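Local coordinates for anthrone oxidase-like protein (Streptomyces ambofaciens, PDB 5F9P) that probably acts as a monooxygenase that cleaves a carbon-carbon bond, opening ring B oxidatively during atypical angucycline biosynthesis, at residues Asp140-Gly145 and His158-Gly163; Glu70-Tyr73 and Glu77-His80; Gln24-Glu29 and Gly87-Ser92. One frame throughout, in Å; residues are numbered along the deposited sequence.

Interaction 1. Residues Asp140-Gly145 and His158-Gly163; sequences DALGPG and HVVLKG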
ATOM      1  N   ASP A 140      -9.011  13.909  -5.763  1.00 15.02           N
ATOM      2  CA  ASP A 140     -10.343  14.322  -5.352  1.00 14.16           C
ATOM      3  C   ASP A 140     -11.376  13.244  -5.646  1.00 13.31           C
ATOM      4  O   ASP A 140     -12.224  12.950  -4.807  1.00 13.70           O
ATOM      5  CB  ASP A 140     -10.749  15.625  -6.025  1.00 14.26           C
ATOM      6  CG  ASP A 140     -11.998  16.205  -5.417  1.00 20.07           C
ATOM      7  OD1 ASP A 140     -11.911  16.714  -4.274  1.00 20.63           O
ATOM      8  OD2 ASP A 140     -13.064  16.139  -6.066  1.00 20.86           O
ATOM      9  N   ALA A 141     -11.298  12.650  -6.834  1.00 13.22           N
ATOM     10  CA  ALA A 141     -12.242  11.607  -7.225  1.00 13.21           C
ATOM     11  C   ALA A 141     -12.163  10.379  -6.329  1.00 13.48           C
ATOM     12  O   ALA A 141     -13.204   9.821  -5.950  1.00 13.41           O
ATOM     13  CB  ALA A 141     -12.037  11.194  -8.696  1.00 11.18           C
ATOM     14  N   LEU A 142     -10.939   9.950  -6.018  1.00 11.14           N
ATOM     15  CA  LEU A 142     -10.726   8.713  -5.243  1.00 11.74           C
ATOM     16  C   LEU A 142     -11.101   8.891  -3.787  1.00 10.53           C
ATOM     17  O   LEU A 142     -11.616   7.970  -3.165  1.00 12.85           O
ATOM     18  CB  LEU A 142      -9.264   8.246  -5.329  1.00 10.89           C
ATOM     19  CG  LEU A 142      -8.824   7.594  -6.633  1.00 10.89           C
ATOM     20  CD1 LEU A 142      -7.313   7.487  -6.675  1.00  9.18           C
ATOM     21  CD2 LEU A 142      -9.485   6.218  -6.764  1.00 10.80           C
ATOM     22  N   GLY A 143     -10.831  10.080  -3.248  1.00 13.17           N
ATOM     23  CA  GLY A 143     -11.040  10.343  -1.839  1.00 12.46           C
ATOM     24  C   GLY A 143     -12.453  10.825  -1.577  1.00 14.91           C
ATOM     25  O   GLY A 143     -13.370  10.011  -1.436  1.00 14.43           O
ATOM     26  N   PRO A 144     -12.637  12.153  -1.508  1.00 15.48           N
ATOM     27  CA  PRO A 144     -13.965  12.750  -1.270  1.00 16.48           C
ATOM     28  C   PRO A 144     -14.997  12.231  -2.264  1.00 13.33           C
ATOM     29  O   PRO A 144     -16.158  12.056  -1.911  1.00 17.87           O
ATOM     30  CB  PRO A 144     -13.726  14.248  -1.493  1.00 15.53           C
ATOM     31  CG  PRO A 144     -12.263  14.448  -1.229  1.00 18.91           C
ATOM     32  CD  PRO A 144     -11.578  13.173  -1.651  1.00 14.81           C
ATOM     33  N   GLY A 145     -14.570  11.978  -3.496  1.00 11.60           N
ATOM     34  CA  GLY A 145     -15.464  11.474  -4.529  1.00 11.54           C
ATOM     35  C   GLY A 145     -16.118  10.141  -4.201  1.00 15.83           C
ATOM     36  O   GLY A 145     -17.179   9.805  -4.748  1.00 11.89           O
ATOM     37  N   HIS A 158     -10.716   3.260   3.637  1.00  9.40           N
ATOM     38  CA  HIS A 158     -10.054   3.650   2.391  1.00 10.64           C
ATOM     39  C   HIS A 158      -9.011   4.715   2.663  1.00 13.41           C
ATOM     40  O   HIS A 158      -9.306   5.751   3.277  1.00 13.74           O
ATOM     41  CB  HIS A 158     -11.056   4.188   1.356  1.00 11.41           C
ATOM     42  CG  HIS A 158     -10.464   4.383  -0.013  1.00 11.23           C
ATOM     43  ND1 HIS A 158     -10.889   5.371  -0.880  1.00 10.41           N
ATOM     44  CD2 HIS A 158      -9.489   3.707  -0.668  1.00 10.32           C
ATOM     45  CE1 HIS A 158     -10.206   5.291  -2.010  1.00 13.64           C
ATOM     46  NE2 HIS A 158      -9.349   4.291  -1.908  1.00 11.08           N
ATOM     47  N   VAL A 159      -7.793   4.447   2.204  1.00 10.25           N
ATOM     48  CA  VAL A 159      -6.706   5.417   2.249  1.00 10.71           C
ATOM     49  C   VAL A 159      -6.333   5.827   0.828  1.00 10.06           C
ATOM     50  O   VAL A 159      -6.149   4.965  -0.044  1.00  9.25           O
ATOM     51  CB  VAL A 159      -5.447   4.810   2.923  1.00 12.03           C
ATOM     52  CG1 VAL A 159      -4.331   5.844   2.976  1.00 10.31           C
ATOM     53  CG2 VAL A 159      -5.781   4.281   4.333  1.00 10.47           C
ATOM     54  N   VAL A 160      -6.222   7.129   0.586  1.00  8.48           N
ATOM     55  CA  VAL A 160      -5.773   7.610  -0.723  1.00  9.18           C
ATOM     56  C   VAL A 160      -4.440   8.291  -0.534  1.00  9.89           C
ATOM     57  O   VAL A 160      -4.319   9.204   0.276  1.00 12.35           O
ATOM     58  CB  VAL A 160      -6.777   8.615  -1.356  1.00 12.37           C
ATOM     59  CG1 VAL A 160      -6.266   9.128  -2.708  1.00  9.51           C
ATOM     60  CG2 VAL A 160      -8.158   7.970  -1.507  1.00 10.42           C
ATOM     61  N   LEU A 161      -3.433   7.846  -1.272  1.00 11.41           N
ATOM     62  CA  LEU A 161      -2.109   8.441  -1.171  1.00 10.48           C
ATOM     63  C   LEU A 161      -1.731   9.190  -2.440  1.00 13.26           C
ATOM     64  O   LEU A 161      -2.025   8.744  -3.560  1.00 10.97           O
ATOM     65  CB  LEU A 161      -1.058   7.365  -0.899  1.00 12.18           C
ATOM     66  CG  LEU A 161      -1.348   6.369   0.226  1.00 13.88           C
ATOM     67  CD1 LEU A 161      -0.259   5.297   0.280  1.00 18.76           C
ATOM     68  CD2 LEU A 161      -1.402   7.111   1.524  1.00 16.33           C
ATOM     69  N   LYS A 162      -1.064  10.324  -2.251  1.00 13.73           N
ATOM     70  CA  LYS A 162      -0.488  11.092  -3.350  1.00 14.05           C
ATOM     71  C   LYS A 162       0.971  10.716  -3.512  1.00 12.76           C
ATOM     72  O   LYS A 162       1.755  10.841  -2.571  1.00 13.68           O
ATOM     73  CB  LYS A 162      -0.578  12.589  -3.052  1.00 14.86           C
ATOM     74  CG  LYS A 162       0.077  13.464  -4.121  1.00 22.17           C
ATOM     75  CD  LYS A 162       0.112  14.941  -3.706  1.00 23.81           C
ATOM     76  CE  LYS A 162       0.723  15.802  -4.812  1.00 31.88           C
ATOM     77  NZ  LYS A 162       0.779  17.254  -4.450  1.00 42.25           N
ATOM     78  N   GLY A 163       1.339  10.266  -4.703  1.00 13.03           N
ATOM     79  CA  GLY A 163       2.705   9.889  -4.972  1.00 11.82           C
ATOM     80  C   GLY A 163       3.598  11.115  -5.007  1.00 19.49           C
ATOM     81  O   GLY A 163       3.292  12.082  -5.712  1.00 16.74           O
TER
HETATM   82  O   HOH W   1     -12.777   7.421  -0.217  1.00 12.89           O
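With chi1 of -170° the imidazole of His158 swings away from its own backbone N and presents the CE1 corner to the carbonyl of Leu142, while Val160, at chi1 179°, holds CG1 opposite the amide nitrogen and turns CG2 to the chain just after the helix. Leu142 O lies in the plane of the imidazole at its edge, 3.2 Å from His158 CE1, so the ring meets the carbonyl with its rim. That oxygen also accepts a hydrogen bond from Gln146 NE2. Both ring nitrogens have partners: NE2 is bonded to Ser176 OG, and ND1 to water 1 at 2.9 Å, with the proton's owner unresolved. The same water donates to Gly143 O at 2.9 Å, bridging ring and turn. Held at NE2 by Ser176 and at ND1 by the water, the ring probably has little freedom to turn about CB-CG.

Two residues further along the strand the contact is apolar. Val160 CG2 sits 3.7 Å from Gly143 CA and 4.0 Å from Leu142 CB. Gly143, the first residue to leave helical geometry, has its CA 6.0 Å from that of Val160; lacking a side chain, it meets the valine with its backbone. Leu139 also touches Val160, and Val208 of helix 199-211 packs on Leu142. All four touching residues are buried, and a glycerol, probably from the crystallisation liquor, lies about 4 Å from the His158 side chain, possibly marking a pocket. Helix 135-142 thus packs with its C-terminal end on strand 155-167, as in the alpha+beta barrel of the superfamily that includes antibiotic biosynthesis monooxygenases.

Interaction 2. Residues Glu70-Tyr73 and Glu77-His80; sequences EKRY and EFKH
One face of the Phe78 ring is taken by Tyr73 CD1, 3.4 Å above the plane and displaced toward the rim, and the ring's edge is met by Arg72 NH2. Seen from the arginine, Phe78 CD1 stands over one face of the guanidinium, 3.3 Å from NH2, with the two planes 76° apart: the phenyl rim points at the flat of the cation. The motif is two consecutive helices, 66-74 and 76-88, joined by a very short connection and packed through their side chains. The tyrosine and phenylalanine rings run side by side in the same direction, centroids 5.0 Å apart and planes inclined by 32°, their closest atoms being Tyr73 CD1 and Phe78 CZ at 3.5 Å. Leu95 of strand 92-105 touches both rings, and Arg167 makes a cation-pi contact with Tyr73. Extended from CG to NE, the Arg72 chain crosses Phe78 at nearly a right angle. The methylene CG of solvent-exposed Lys79 rests 3.4 Å from Tyr73 O. Two neighbouring waters bridge the helices: water 3 donates to Glu77 OE1 and weakly accepts from Arg72 NH1, and water 2 donates to Arg72 O at 3.1 Å while accepting from Phe78 N.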
ATOM      1  N   GLU A  70      16.432   8.124   3.266  1.00 19.16           N
ATOM      2  CA  GLU A  70      17.603   8.147   2.397  1.00 19.92           C
ATOM      3  C   GLU A  70      18.824   7.546   3.088  1.00 18.64           C
ATOM      4  O   GLU A  70      19.653   6.895   2.450  1.00 20.58           O
ATOM      5  CB  GLU A  70      17.893   9.577   1.919  1.00 24.02           C
ATOM      6  CG  GLU A  70      16.866  10.097   0.918  1.00 27.10           C
ATOM      7  CD  GLU A  70      16.746   9.212  -0.315  1.00 30.12           C
ATOM      8  OE1 GLU A  70      17.696   8.443  -0.583  1.00 30.14           O
ATOM      9  OE2 GLU A  70      15.701   9.278  -1.011  1.00 29.29           O
ATOM     10  N   LYS A  71      18.930   7.774   4.393  1.00 21.02           N
ATOM     11  CA  LYS A  71      20.001   7.181   5.192  1.00 24.04           C
ATOM     12  C   LYS A  71      19.931   5.669   5.092  1.00 21.50           C
ATOM     13  O   LYS A  71      20.955   4.996   4.979  1.00 24.73           O
ATOM     14  CB  LYS A  71      19.876   7.620   6.657  1.00 27.37           C
ATOM     15  CG  LYS A  71      21.169   7.594   7.459  1.00 31.13           C
ATOM     16  CD  LYS A  71      21.065   8.553   8.648  1.00 40.55           C
ATOM     17  CE  LYS A  71      20.789   9.988   8.174  1.00 45.80           C
ATOM     18  NZ  LYS A  71      20.208  10.873   9.229  1.00 39.55           N
ATOM     19  N   ARG A  72      18.721   5.124   5.123  1.00 21.81           N
ATOM     20  CA  ARG A  72      18.575   3.689   4.931  1.00 19.70           C
ATOM     21  C   ARG A  72      19.011   3.245   3.528  1.00 20.56           C
ATOM     22  O   ARG A  72      19.703   2.231   3.368  1.00 20.39           O
ATOM     23  CB  ARG A  72      17.138   3.250   5.187  1.00 21.61           C
ATOM     24  CG  ARG A  72      16.833   1.912   4.542  1.00 24.17           C
ATOM     25  CD  ARG A  72      15.521   1.393   5.028  1.00 26.05           C
ATOM     26  NE  ARG A  72      15.063   0.255   4.252  1.00 26.53           N
ATOM     27  CZ  ARG A  72      15.769  -0.846   4.058  1.00 25.53           C
ATOM     28  NH1 ARG A  72      16.994  -0.943   4.564  1.00 30.91           N
ATOM     29  NH2 ARG A  72      15.253  -1.841   3.345  1.00 27.51           N
ATOM     30  N   TYR A  73      18.609   4.012   2.515  1.00 20.76           N
ATOM     31  CA  TYR A  73      18.961   3.697   1.132  1.00 19.87           C
ATOM     32  C   TYR A  73      20.473   3.740   0.938  1.00 19.98           C
ATOM     33  O   TYR A  73      21.011   3.091   0.044  1.00 16.43           O
ATOM     34  CB  TYR A  73      18.313   4.684   0.164  1.00 15.44           C
ATOM     35  CG  TYR A  73      16.838   4.473  -0.103  1.00 19.24           C
ATOM     36  CD1 TYR A  73      16.203   3.279   0.224  1.00 16.70           C
ATOM     37  CD2 TYR A  73      16.080   5.477  -0.694  1.00 16.58           C
ATOM     38  CE1 TYR A  73      14.845   3.096  -0.033  1.00 15.45           C
ATOM     39  CE2 TYR A  73      14.733   5.306  -0.953  1.00 17.56           C
ATOM     40  CZ  TYR A  73      14.119   4.114  -0.626  1.00 16.65           C
ATOM     41  OH  TYR A  73      12.769   3.956  -0.893  1.00 16.61           O
ATOM     42  N   GLU A  77      23.841  -2.819   3.620  1.00 19.06           N
ATOM     43  CA  GLU A  77      23.005  -4.013   3.513  1.00 18.32           C
ATOM     44  C   GLU A  77      21.989  -3.799   2.411  1.00 16.60           C
ATOM     45  O   GLU A  77      21.812  -4.650   1.540  1.00 17.56           O
ATOM     46  CB  GLU A  77      22.271  -4.355   4.820  1.00 19.68           C
ATOM     47  CG  GLU A  77      21.350  -5.576   4.638  1.00 18.65           C
ATOM     48  CD  GLU A  77      20.386  -5.812   5.794  1.00 27.65           C
ATOM     49  OE1 GLU A  77      20.342  -4.964   6.716  1.00 22.26           O
ATOM     50  OE2 GLU A  77      19.675  -6.854   5.769  1.00 23.32           O
ATOM     51  N   PHE A  78      21.330  -2.646   2.442  1.00 18.07           N
ATOM     52  CA  PHE A  78      20.310  -2.338   1.446  1.00 15.83           C
ATOM     53  C   PHE A  78      20.873  -2.399   0.035  1.00 16.59           C
ATOM     54  O   PHE A  78      20.293  -3.025  -0.855  1.00 15.88           O
ATOM     55  CB  PHE A  78      19.683  -0.966   1.700  1.00 17.88           C
ATOM     56  CG  PHE A  78      18.616  -0.599   0.699  1.00 21.29           C
ATOM     57  CD1 PHE A  78      17.328  -1.104   0.821  1.00 20.76           C
ATOM     58  CD2 PHE A  78      18.905   0.230  -0.373  1.00 18.88           C
ATOM     59  CE1 PHE A  78      16.354  -0.777  -0.092  1.00 21.84           C
ATOM     60  CE2 PHE A  78      17.925   0.559  -1.294  1.00 22.88           C
ATOM     61  CZ  PHE A  78      16.649   0.057  -1.149  1.00 21.09           C
ATOM     62  N   LYS A  79      22.007  -1.739  -0.171  1.00 15.92           N
ATOM     63  CA  LYS A  79      22.596  -1.651  -1.502  1.00 16.61           C
ATOM     64  C   LYS A  79      23.109  -2.996  -2.027  1.00 18.20           C
ATOM     65  O   LYS A  79      22.904  -3.335  -3.192  1.00 14.72           O
ATOM     66  CB  LYS A  79      23.733  -0.622  -1.512  1.00 19.37           C
ATOM     67  CG  LYS A  79      23.278   0.800  -1.184  1.00 22.52           C
ATOM     68  CD  LYS A  79      24.333   1.859  -1.536  1.00 26.50           C
ATOM     69  CE  LYS A  79      25.660   1.631  -0.811  1.00 23.42           C
ATOM     70  NZ  LYS A  79      26.611   2.765  -1.024  1.00 23.09           N
ATOM     71  N   HIS A  80      23.782  -3.758  -1.167  1.00 14.69           N
ATOM     72  CA  HIS A  80      24.544  -4.915  -1.627  1.00 15.99           C
ATOM     73  C   HIS A  80      23.907  -6.257  -1.290  1.00 14.47           C
ATOM     74  O   HIS A  80      24.249  -7.277  -1.889  1.00 15.47           O
ATOM     75  CB  HIS A  80      25.970  -4.844  -1.092  1.00 15.92           C
ATOM     76  CG  HIS A  80      26.649  -3.557  -1.418  1.00 18.15           C
ATOM     77  ND1 HIS A  80      26.961  -3.193  -2.710  1.00 21.04           N
ATOM     78  CD2 HIS A  80      27.040  -2.528  -0.630  1.00 18.85           C
ATOM     79  CE1 HIS A  80      27.530  -2.000  -2.703  1.00 20.97           C
ATOM     80  NE2 HIS A  80      27.588  -1.575  -1.453  1.00 24.34           N
TER
HETATM   81  O   HOH W   2      20.642  -0.490   4.615  1.00 22.97           O
HETATM   82  O   HOH W   3      19.175  -2.907   5.851  1.00 26.71           O

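Interaction 3. Residues Gln24-Glu29 and Gly87-Ser92; sequences QGKLIE and GEITTS
Leu27, in a regular helical turn, and Ile89, at phi/psi -116°/15°, bring their CA atoms to 7.1 Å; Thr90, next in the chain, is extended. The turn holding Lys26 and Leu27 is closed by Ile28 N to Gln24 O at 2.9 Å, whereas Ile89 and Thr90 lie where the chain passes from helix 76-88 toward strand 92-105. The pair belongs to the alpha+beta barrel, in which helices pack on an antiparallel sheet: helix 21-37 lies against the sheet, and the connection runs beside it into strand 92-105, where Thr91 and Ser92 face Thr17 in a classic beta bulge.

Ile89 is the most heavily involved residue of the contact. With chi1 at 54°, CG1 stands between backbone N and carbonyl carbon and sends CD1 into the junction of the two helical residues, 3.8 Å from Lys26 CG and 3.9 Å from Leu27 CG. Its other branch, CG2, meets Lys26 CE at 3.8 Å, so the bent aliphatic chain of the solvent-exposed lysine lies over the isoleucine, crossing it at a slant. The Leu27 and Ile89 side chains instead pass each other in opposite directions. Phe16 of strand 10-17 touches both Leu27 and Thr90. Thr90 splits its roles: OG1 is hydrogen-bonded to Phe86 O, back in the helix, while the methyl CG2 turns to the leucine, lying 3.7 Å from Leu27 CD2 and 3.9 Å from Leu27 CD1.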
ATOM      1  N   GLN A  24       7.225 -15.843  -3.928  1.00 14.11           N
ATOM      2  CA  GLN A  24       6.448 -15.012  -3.016  1.00 12.63           C
ATOM      3  C   GLN A  24       6.761 -15.353  -1.562  1.00 13.08           C
ATOM      4  O   GLN A  24       6.952 -14.463  -0.739  1.00 14.94           O
ATOM      5  CB  GLN A  24       4.944 -15.121  -3.261  1.00 12.02           C
ATOM      6  CG  GLN A  24       4.140 -14.278  -2.267  1.00 12.35           C
ATOM      7  CD  GLN A  24       2.679 -14.181  -2.624  1.00 16.57           C
ATOM      8  OE1 GLN A  24       2.332 -14.025  -3.790  1.00 16.68           O
ATOM      9  NE2 GLN A  24       1.811 -14.267  -1.620  1.00 14.42           N
ATOM     10  N   GLY A  25       6.799 -16.639  -1.240  1.00 13.54           N
ATOM     11  CA  GLY A  25       7.127 -17.043   0.118  1.00 13.76           C
ATOM     12  C   GLY A  25       8.506 -16.546   0.522  1.00 15.75           C
ATOM     13  O   GLY A  25       8.737 -16.117   1.674  1.00 13.53           O
ATOM     14  N   LYS A  26       9.435 -16.609  -0.425  1.00 14.68           N
ATOM     15  CA  LYS A  26      10.803 -16.153  -0.195  1.00 16.56           C
ATOM     16  C   LYS A  26      10.859 -14.643   0.001  1.00 17.18           C
ATOM     17  O   LYS A  26      11.573 -14.155   0.874  1.00 13.76           O
ATOM     18  CB  LYS A  26      11.721 -16.582  -1.345  1.00 20.83           C
ATOM     19  CG  LYS A  26      13.190 -16.225  -1.117  1.00 30.67           C
ATOM     20  CD  LYS A  26      14.114 -17.360  -1.542  1.00 38.88           C
ATOM     21  CE  LYS A  26      13.773 -17.843  -2.954  1.00 48.71           C
ATOM     22  NZ  LYS A  26      14.747 -18.851  -3.482  1.00 50.53           N
ATOM     23  N   LEU A  27      10.103 -13.909  -0.813  1.00 15.42           N
ATOM     24  CA  LEU A  27       9.953 -12.468  -0.627  1.00 13.52           C
ATOM     25  C   LEU A  27       9.457 -12.142   0.783  1.00 13.35           C
ATOM     26  O   LEU A  27       9.999 -11.268   1.449  1.00 14.30           O
ATOM     27  CB  LEU A  27       8.947 -11.904  -1.627  1.00 13.67           C
ATOM     28  CG  LEU A  27       9.488 -11.324  -2.930  1.00 19.11           C
ATOM     29  CD1 LEU A  27       8.332 -11.061  -3.879  1.00 16.80           C
ATOM     30  CD2 LEU A  27      10.264 -10.038  -2.633  1.00 16.81           C
ATOM     31  N   ILE A  28       8.412 -12.838   1.218  1.00 11.01           N
ATOM     32  CA  ILE A  28       7.838 -12.590   2.529  1.00 12.53           C
ATOM     33  C   ILE A  28       8.886 -12.786   3.614  1.00 12.52           C
ATOM     34  O   ILE A  28       9.001 -11.983   4.531  1.00 12.19           O
ATOM     35  CB  ILE A  28       6.641 -13.508   2.803  1.00 11.99           C
ATOM     36  CG1 ILE A  28       5.447 -13.081   1.945  1.00 11.74           C
ATOM     37  CG2 ILE A  28       6.251 -13.443   4.274  1.00 11.98           C
ATOM     38  CD1 ILE A  28       4.959 -11.697   2.253  1.00 15.84           C
ATOM     39  N   GLU A  29       9.647 -13.867   3.502  1.00 13.63           N
ATOM     40  CA  GLU A  29      10.662 -14.191   4.497  1.00 14.34           C
ATOM     41  C   GLU A  29      11.789 -13.166   4.536  1.00 13.53           C
ATOM     42  O   GLU A  29      12.227 -12.779   5.613  1.00 14.12           O
ATOM     43  CB  GLU A  29      11.226 -15.590   4.241  1.00 17.11           C
ATOM     44  CG  GLU A  29      12.473 -15.891   5.031  1.00 24.00           C
ATOM     45  CD  GLU A  29      13.030 -17.273   4.729  1.00 37.62           C
ATOM     46  OE1 GLU A  29      12.718 -17.827   3.647  1.00 40.07           O
ATOM     47  OE2 GLU A  29      13.771 -17.805   5.583  1.00 37.28           O
ATOM     48  N   GLY A  87      16.022  -8.474  -6.250  1.00 18.16           N
ATOM     49  CA  GLY A  87      16.087  -8.455  -7.698  1.00 18.93           C
ATOM     50  C   GLY A  87      15.930  -9.848  -8.280  1.00 23.37           C
ATOM     51  O   GLY A  87      15.261 -10.038  -9.291  1.00 21.29           O
ATOM     52  N   GLU A  88      16.543 -10.828  -7.624  1.00 20.44           N
ATOM     53  CA  GLU A  88      16.579 -12.199  -8.128  1.00 21.90           C
ATOM     54  C   GLU A  88      15.253 -12.953  -7.988  1.00 21.24           C
ATOM     55  O   GLU A  88      15.021 -13.943  -8.678  1.00 22.12           O
ATOM     56  CB  GLU A  88      17.708 -12.972  -7.442  1.00 19.24           C
ATOM     57  CG  GLU A  88      19.056 -12.316  -7.645  1.00 20.76           C
ATOM     58  CD  GLU A  88      20.148 -12.919  -6.801  1.00 24.94           C
ATOM     59  OE1 GLU A  88      19.855 -13.842  -5.999  1.00 25.13           O
ATOM     60  OE2 GLU A  88      21.306 -12.461  -6.948  1.00 24.38           O
ATOM     61  N   ILE A  89      14.373 -12.497  -7.106  1.00 18.98           N
ATOM     62  CA  ILE A  89      13.104 -13.203  -6.922  1.00 18.74           C
ATOM     63  C   ILE A  89      11.863 -12.391  -7.301  1.00 18.30           C
ATOM     64  O   ILE A  89      10.743 -12.750  -6.933  1.00 17.52           O
ATOM     65  CB  ILE A  89      12.958 -13.714  -5.490  1.00 17.41           C
ATOM     66  CG1 ILE A  89      13.158 -12.562  -4.496  1.00 19.36           C
ATOM     67  CG2 ILE A  89      13.964 -14.820  -5.234  1.00 20.97           C
ATOM     68  CD1 ILE A  89      13.001 -12.988  -3.056  1.00 19.09           C
ATOM     69  N   THR A  90      12.069 -11.302  -8.031  1.00 16.50           N
ATOM     70  CA  THR A  90      10.971 -10.433  -8.451  1.00 16.92           C
ATOM     71  C   THR A  90      10.990 -10.182  -9.953  1.00 18.55           C
ATOM     72  O   THR A  90      12.025 -10.302 -10.610  1.00 20.86           O
ATOM     73  CB  THR A  90      11.018  -9.060  -7.737  1.00 15.32           C
ATOM     74  OG1 THR A  90      12.273  -8.423  -8.004  1.00 17.43           O
ATOM     75  CG2 THR A  90      10.847  -9.220  -6.232  1.00 15.70           C
ATOM     76  N   THR A  91       9.831  -9.832 -10.493  1.00 18.16           N
ATOM     77  CA  THR A  91       9.742  -9.416 -11.876  1.00 17.70           C
ATOM     78  C   THR A  91       9.741  -7.897 -11.938  1.00 17.21           C
ATOM     79  O   THR A  91      10.052  -7.307 -12.974  1.00 15.33           O
ATOM     80  CB  THR A  91       8.474  -9.974 -12.534  1.00 23.52           C
ATOM     81  OG1 THR A  91       7.358  -9.729 -11.667  1.00 17.69           O
ATOM     82  CG2 THR A  91       8.619 -11.494 -12.771  1.00 21.97           C
ATOM     83  N   SER A  92       9.385  -7.265 -10.826  1.00 13.51           N
ATOM     84  CA  SER A  92       9.513  -5.814 -10.703  1.00 15.79           C
ATOM     85  C   SER A  92       9.588  -5.353  -9.245  1.00 14.70           C
ATOM     86  O   SER A  92       9.136  -6.045  -8.321  1.00 13.82           O
ATOM     87  CB  SER A  92       8.359  -5.089 -11.405  1.00 18.01           C
ATOM     88  OG  SER A  92       7.152  -5.202 -10.662  1.00 18.28           O
TER

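Interactions 2 and 3 share helix 76-88 and sit toward its two ends: interaction 2 near the start, against helix 66-74, and interaction 3 at the exit, against helix 21-37. Their centres are 18 Å apart and their nearest atoms about 8 Å, so they do not touch. Interaction 1 lies on the opposite side of the chain's centre, 30 Å from interaction 2 and 29 Å from interaction 3 between centres. Strand 92-105 connects them: it begins within segment 87-92, touches Tyr73 and Phe78, and pairs with strand 155-167 of interaction 1. The glycerol near His158 ties interaction 1 to a possible pocket, but this alone does not locate the active site.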